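Local coordinates for protein 3-oxosteroid 1-dehydrogenase (Sterolibacterium denitrificans, PDB 7P18) that probably introduces a C1-C2 double bond into the A ring of 3-oxosteroids, using FAD as the cofactor that takes up the electrons, at residues R25-L31 / A554-A558; I310-A314 / V510-S514. One frame throughout, in Å; residues are numbered along the deposited sequence.

Contact 1. Residues R25-L31 / A554-A558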
loop_
_atom_site.group_PDB
_atom_site.type_symbol
_atom_site.label_atom_id
_atom_site.label_comp_id
_atom_site.label_asym_id
_atom_site.label_seq_id
_atom_site.Cartn_x
_atom_site.Cartn_y
_atom_site.Cartn_z
ATOM N N ARG A 25 -1.308 -10.577 19.290
ATOM C CA ARG A 25 -2.539 -11.374 19.503
ATOM C C ARG A 25 -2.141 -12.728 20.090
ATOM O O ARG A 25 -2.817 -13.168 21.034
ATOM C CB ARG A 25 -3.361 -11.511 18.225
ATOM C CG ARG A 25 -4.596 -12.386 18.394
ATOM C CD ARG A 25 -5.608 -11.752 19.323
ATOM N NE ARG A 25 -6.825 -12.558 19.383
ATOM C CZ ARG A 25 -7.899 -12.268 20.107
ATOM N NH1 ARG A 25 -7.968 -11.163 20.842
ATOM N NH2 ARG A 25 -8.922 -13.099 20.069
ATOM N N ALA A 26 -1.127 -13.382 19.531
ATOM C CA ALA A 26 -0.656 -14.708 19.996
ATOM C C ALA A 26 -0.226 -14.564 21.462
ATOM O O ALA A 26 -0.633 -15.390 22.302
ATOM C CB ALA A 26 0.446 -15.202 19.117
ATOM N N HIS A 27 0.507 -13.498 21.777
ATOM C CA HIS A 27 0.916 -13.202 23.163
ATOM C C HIS A 27 -0.328 -13.093 24.052
ATOM O O HIS A 27 -0.362 -13.774 25.114
ATOM C CB HIS A 27 1.742 -11.929 23.234
ATOM C CG HIS A 27 2.163 -11.600 24.625
ATOM N ND1 HIS A 27 1.380 -10.844 25.465
ATOM C CD2 HIS A 27 3.287 -11.907 25.305
ATOM C CE1 HIS A 27 2.016 -10.697 26.611
ATOM N NE2 HIS A 27 3.197 -11.315 26.517
ATOM N N ASP A 28 -1.325 -12.309 23.642
ATOM C CA ASP A 28 -2.521 -12.028 24.484
ATOM C C ASP A 28 -3.317 -13.306 24.701
ATOM O O ASP A 28 -4.053 -13.318 25.681
ATOM C CB ASP A 28 -3.383 -10.908 23.925
ATOM C CG ASP A 28 -2.779 -9.538 24.111
ATOM O OD1 ASP A 28 -1.783 -9.434 24.868
ATOM O OD2 ASP A 28 -3.273 -8.599 23.514
ATOM N N LEU A 29 -3.121 -14.340 23.869
ATOM C CA LEU A 29 -3.797 -15.658 23.990
ATOM C C LEU A 29 -2.923 -16.648 24.772
ATOM O O LEU A 29 -3.313 -17.810 24.851
ATOM C CB LEU A 29 -4.116 -16.188 22.589
ATOM C CG LEU A 29 -5.161 -15.386 21.798
ATOM C CD1 LEU A 29 -5.327 -15.959 20.382
ATOM C CD2 LEU A 29 -6.508 -15.360 22.535
ATOM N N GLY A 30 -1.789 -16.200 25.318
ATOM C CA GLY A 30 -0.978 -16.962 26.290
ATOM C C GLY A 30 0.182 -17.694 25.642
ATOM O O GLY A 30 0.749 -18.562 26.307
ATOM N N LEU A 31 0.534 -17.381 24.386
ATOM C CA LEU A 31 1.660 -18.044 23.689
ATOM C C LEU A 31 2.914 -17.182 23.829
ATOM O O LEU A 31 2.800 -15.927 23.739
ATOM C CB LEU A 31 1.337 -18.233 22.196
ATOM C CG LEU A 31 0.073 -19.038 21.902
ATOM C CD1 LEU A 31 -0.497 -18.702 20.526
ATOM C CD2 LEU A 31 0.357 -20.528 22.028
ATOM N N ALA A 554 -3.079 -16.386 14.758
ATOM C CA ALA A 554 -2.813 -16.422 16.208
ATOM C C ALA A 554 -3.987 -17.147 16.883
ATOM O O ALA A 554 -3.746 -18.049 17.691
ATOM C CB ALA A 554 -2.658 -15.051 16.778
ATOM N N ASN A 555 -5.207 -16.815 16.504
ATOM C CA ASN A 555 -6.431 -17.439 17.082
ATOM C C ASN A 555 -6.385 -18.947 16.828
ATOM O O ASN A 555 -6.675 -19.725 17.772
ATOM C CB ASN A 555 -7.701 -16.801 16.514
ATOM C CG ASN A 555 -7.964 -15.398 16.980
ATOM O OD1 ASN A 555 -7.329 -14.885 17.917
ATOM N ND2 ASN A 555 -8.918 -14.751 16.321
ATOM N N HIS A 556 -6.014 -19.373 15.621
ATOM C CA HIS A 556 -6.017 -20.796 15.247
ATOM C C HIS A 556 -4.970 -21.536 16.073
ATOM O O HIS A 556 -5.262 -22.667 16.573
ATOM C CB HIS A 556 -5.812 -20.993 13.751
ATOM C CG HIS A 556 -5.999 -22.410 13.341
ATOM N ND1 HIS A 556 -4.959 -23.298 13.279
ATOM C CD2 HIS A 556 -7.128 -23.102 13.034
ATOM C CE1 HIS A 556 -5.430 -24.479 12.902
ATOM N NE2 HIS A 556 -6.753 -24.355 12.690
ATOM N N ILE A 557 -3.786 -20.947 16.203
ATOM C CA ILE A 557 -2.658 -21.560 16.953
ATOM C C ILE A 557 -3.094 -21.748 18.422
ATOM O O ILE A 557 -2.933 -22.841 18.944
ATOM C CB ILE A 557 -1.381 -20.724 16.826
ATOM C CG1 ILE A 557 -0.822 -20.673 15.401
ATOM C CG2 ILE A 557 -0.342 -21.231 17.811
ATOM C CD1 ILE A 557 0.249 -19.602 15.225
ATOM N N ALA A 558 -3.629 -20.718 19.055
ATOM C CA ALA A 558 -4.147 -20.793 20.451
ATOM C C ALA A 558 -5.292 -21.823 20.599
ATOM O O ALA A 558 -5.305 -22.534 21.629
ATOM C CB ALA A 558 -4.557 -19.439 20.929
#
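With CG of Arg25 opposite the backbone N (chi1 177°) and a bend at chi2, the side chain lays its CG near Ala554 CB and brings its head to Asn555. The side chain of Asn555 starts beside its own backbone N (chi1 -71°), which carries the amide toward helix 17-28, with OD1 facing the arginine. Arg25 then grips that one oxygen side-on with two nitrogens. Arg25 NE gives Asn555 OD1 the shorter bond, 2.8 Å, nearly straight and in the carbonyl plane. Arg25 NH2 reaches Asn555 OD1 at 3.2 Å, from above that plane. OD1 lies in the guanidinium plane, and the amide is turned 66° from it. Leu29 CD2, from the same segment, lies over the rim of one guanidinium face, while Leu29 CD1 touches Ala558 CB at 3.6 Å.

Small side chains let the backbones close in. Ala26 CB meets Ala554 CB at 3.9 Å. Gly30, at positive phi, ends the first helix in a Schellman motif. Just beyond it, Leu31 CD1 meets Ile557 CG2 at 3.7 Å. The contact joins the end of helix 17-28 to the end of helix 543-559. Leu31 and Ile557 both also rest on Val10 of strand 10-13, in the parallel sheet of the Rossmann-type fold.

Contact 2. Residues I310-A314 / V510-S514; sequences IGARA and VLDES
Arg313 and Glu513 bury the largest areas here, and their side chains meet at about a right angle. Arg313 NH1 forms a salt bridge to Glu513 OE1 at 3.0 Å. The carboxylate oxygen uses its syn lone pair and lies at the edge of the guanidinium, close to its plane. The two flat groups are turned 78° apart, so this is a single-oxygen contact rather than a paired, coplanar one. The arginine runs extended from CG to NE, whereas the glutamate bends at chi2 (-69°) and folds back over the 310-314 backbone. Glu513 CD comes to 3.9 Å from Arg313 CB. Arg313 has a second charged partner, because its NE pairs with Glu315.

The other carboxylate oxygen, Glu513 OE2, works through water. One water donates to OE2; its approach to Ala312 O is too short to be sure of. Another donates to OE2 and accepts from Ala314 N. A third water joins Gly311 O to Glu513 N, beside a weak direct bond between those two atoms.

The firm backbone link is Arg313 N to Leu511 O, 2.9 Å. Gly311 contributes its carbonyl: Asp512 CA approaches Gly311 O at 3.2 Å as a CA-H...O contact. On the buried side, Ala312 CB touches Val510 CG1 at 3.5 Å, and both side chains also rest on Ile518 of strand 517-518.

Residues 310-314 follow helix 302-309 and lead into strand 314-315. Residues 510-514 leave strand 509-511 in a turn. Gly311, at positive phi, is the C-prime residue of a Schellman motif ending helix 302-309. Asp512 OD1 accepts from Ser514 N at 2.8 Å, which makes an Asx turn where the chain leaves strand 509-511.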
loop_
_atom_site.group_PDB
_atom_site.type_symbol
_atom_site.label_atom_id
_atom_site.label_comp_id
_atom_site.label_asym_id
_atom_site.label_seq_id
_atom_site.Cartn_x
_atom_site.Cartn_y
_atom_site.Cartn_z
ATOM N N ILE A 310 9.374 -26.981 0.198
ATOM C CA ILE A 310 8.766 -28.112 0.973
ATOM C C ILE A 310 7.348 -28.460 0.499
ATOM O O ILE A 310 6.680 -29.195 1.235
ATOM C CB ILE A 310 8.811 -27.857 2.491
ATOM C CG1 ILE A 310 7.909 -26.706 2.932
ATOM C CG2 ILE A 310 10.239 -27.668 2.966
ATOM C CD1 ILE A 310 7.656 -26.654 4.421
ATOM N N GLY A 311 6.901 -27.999 -0.675
ATOM C CA GLY A 311 5.622 -28.440 -1.275
ATOM C C GLY A 311 4.472 -27.428 -1.152
ATOM O O GLY A 311 3.374 -27.739 -1.640
ATOM N N ALA A 312 4.694 -26.245 -0.585
ATOM C CA ALA A 312 3.633 -25.208 -0.512
ATOM C C ALA A 312 3.194 -24.852 -1.928
ATOM O O ALA A 312 4.038 -24.762 -2.818
ATOM C CB ALA A 312 4.144 -24.012 0.242
ATOM N N ARG A 313 1.912 -24.649 -2.131
ATOM C CA ARG A 313 1.330 -24.167 -3.403
ATOM C C ARG A 313 1.355 -22.629 -3.436
ATOM O O ARG A 313 1.209 -21.985 -2.361
ATOM C CB ARG A 313 -0.099 -24.685 -3.572
ATOM C CG ARG A 313 -0.812 -24.179 -4.822
ATOM C CD ARG A 313 -2.026 -25.040 -5.076
ATOM N NE ARG A 313 -2.807 -24.448 -6.130
ATOM C CZ ARG A 313 -2.507 -24.551 -7.413
ATOM N NH1 ARG A 313 -1.453 -25.259 -7.802
ATOM N NH2 ARG A 313 -3.275 -23.953 -8.310
ATOM N N ALA A 314 1.556 -22.061 -4.617
ATOM C CA ALA A 314 1.493 -20.586 -4.823
ATOM C C ALA A 314 0.418 -20.257 -5.853
ATOM O O ALA A 314 0.161 -21.067 -6.761
ATOM C CB ALA A 314 2.840 -20.055 -5.239
ATOM N N VAL A 510 -0.755 -22.543 5.506
ATOM C CA VAL A 510 -0.216 -22.799 4.158
ATOM C C VAL A 510 -0.719 -24.156 3.651
ATOM O O VAL A 510 -0.597 -25.163 4.380
ATOM C CB VAL A 510 1.315 -22.668 4.131
ATOM C CG1 VAL A 510 1.872 -23.030 2.779
ATOM C CG2 VAL A 510 1.728 -21.265 4.547
ATOM N N LEU A 511 -1.153 -24.201 2.402
ATOM C CA LEU A 511 -1.624 -25.427 1.714
ATOM C C LEU A 511 -0.575 -25.941 0.727
ATOM O O LEU A 511 0.071 -25.133 0.016
ATOM C CB LEU A 511 -2.938 -25.111 0.988
ATOM C CG LEU A 511 -4.059 -24.530 1.865
ATOM C CD1 LEU A 511 -5.345 -24.329 1.096
ATOM C CD2 LEU A 511 -4.356 -25.428 3.061
ATOM N N ASP A 512 -0.472 -27.274 0.617
ATOM C CA ASP A 512 0.400 -27.940 -0.377
ATOM C C ASP A 512 -0.371 -28.092 -1.697
ATOM O O ASP A 512 -1.526 -27.636 -1.782
ATOM C CB ASP A 512 0.963 -29.223 0.228
ATOM C CG ASP A 512 -0.039 -30.366 0.364
ATOM O OD1 ASP A 512 -1.149 -30.280 -0.210
ATOM O OD2 ASP A 512 0.330 -31.318 1.059
ATOM N N GLU A 513 0.227 -28.765 -2.686
ATOM C CA GLU A 513 -0.358 -28.916 -4.049
ATOM C C GLU A 513 -1.654 -29.746 -3.993
ATOM O O GLU A 513 -2.436 -29.710 -4.976
ATOM C CB GLU A 513 0.712 -29.483 -4.987
ATOM C CG GLU A 513 1.884 -28.540 -5.200
ATOM C CD GLU A 513 1.584 -27.270 -5.998
ATOM O OE1 GLU A 513 0.465 -27.140 -6.506
ATOM O OE2 GLU A 513 2.483 -26.371 -6.086
ATOM N N SER A 514 -1.910 -30.439 -2.880
ATOM C CA SER A 514 -3.128 -31.263 -2.665
ATOM C C SER A 514 -4.136 -30.547 -1.772
ATOM O O SER A 514 -5.070 -31.216 -1.370
ATOM C CB SER A 514 -2.774 -32.615 -2.099
ATOM O OG SER A 514 -1.920 -33.301 -3.007
HETATM O O HOH W 1 2.592 -30.605 -2.223
HETATM O O HOH W 2 5.101 -26.066 -4.671
HETATM O O HOH W 3 2.457 -23.752 -6.939
#

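Contact 1 and contact 2 do not touch. Their centres are 24 Å apart and their nearest atoms about 9 Å. Both lie well out from the middle of the chain, at 27 and 26 Å from its centre. In sequence, both segments of contact 2 fall between those of contact 1. Contact 1 brings together helices near the two chain ends, 523 positions apart at their closest ends. Contact 2 joins the link after helix 302-309 to the end of strand 509-511, 196 positions apart at their closest ends. Contact 1 lies away from the annotated sites. Contact 2 is nearer the cofactor: the side chain of Val510 is about 13 Å from FAD and about 11 Å from that of Phe233, an FAD-binding residue.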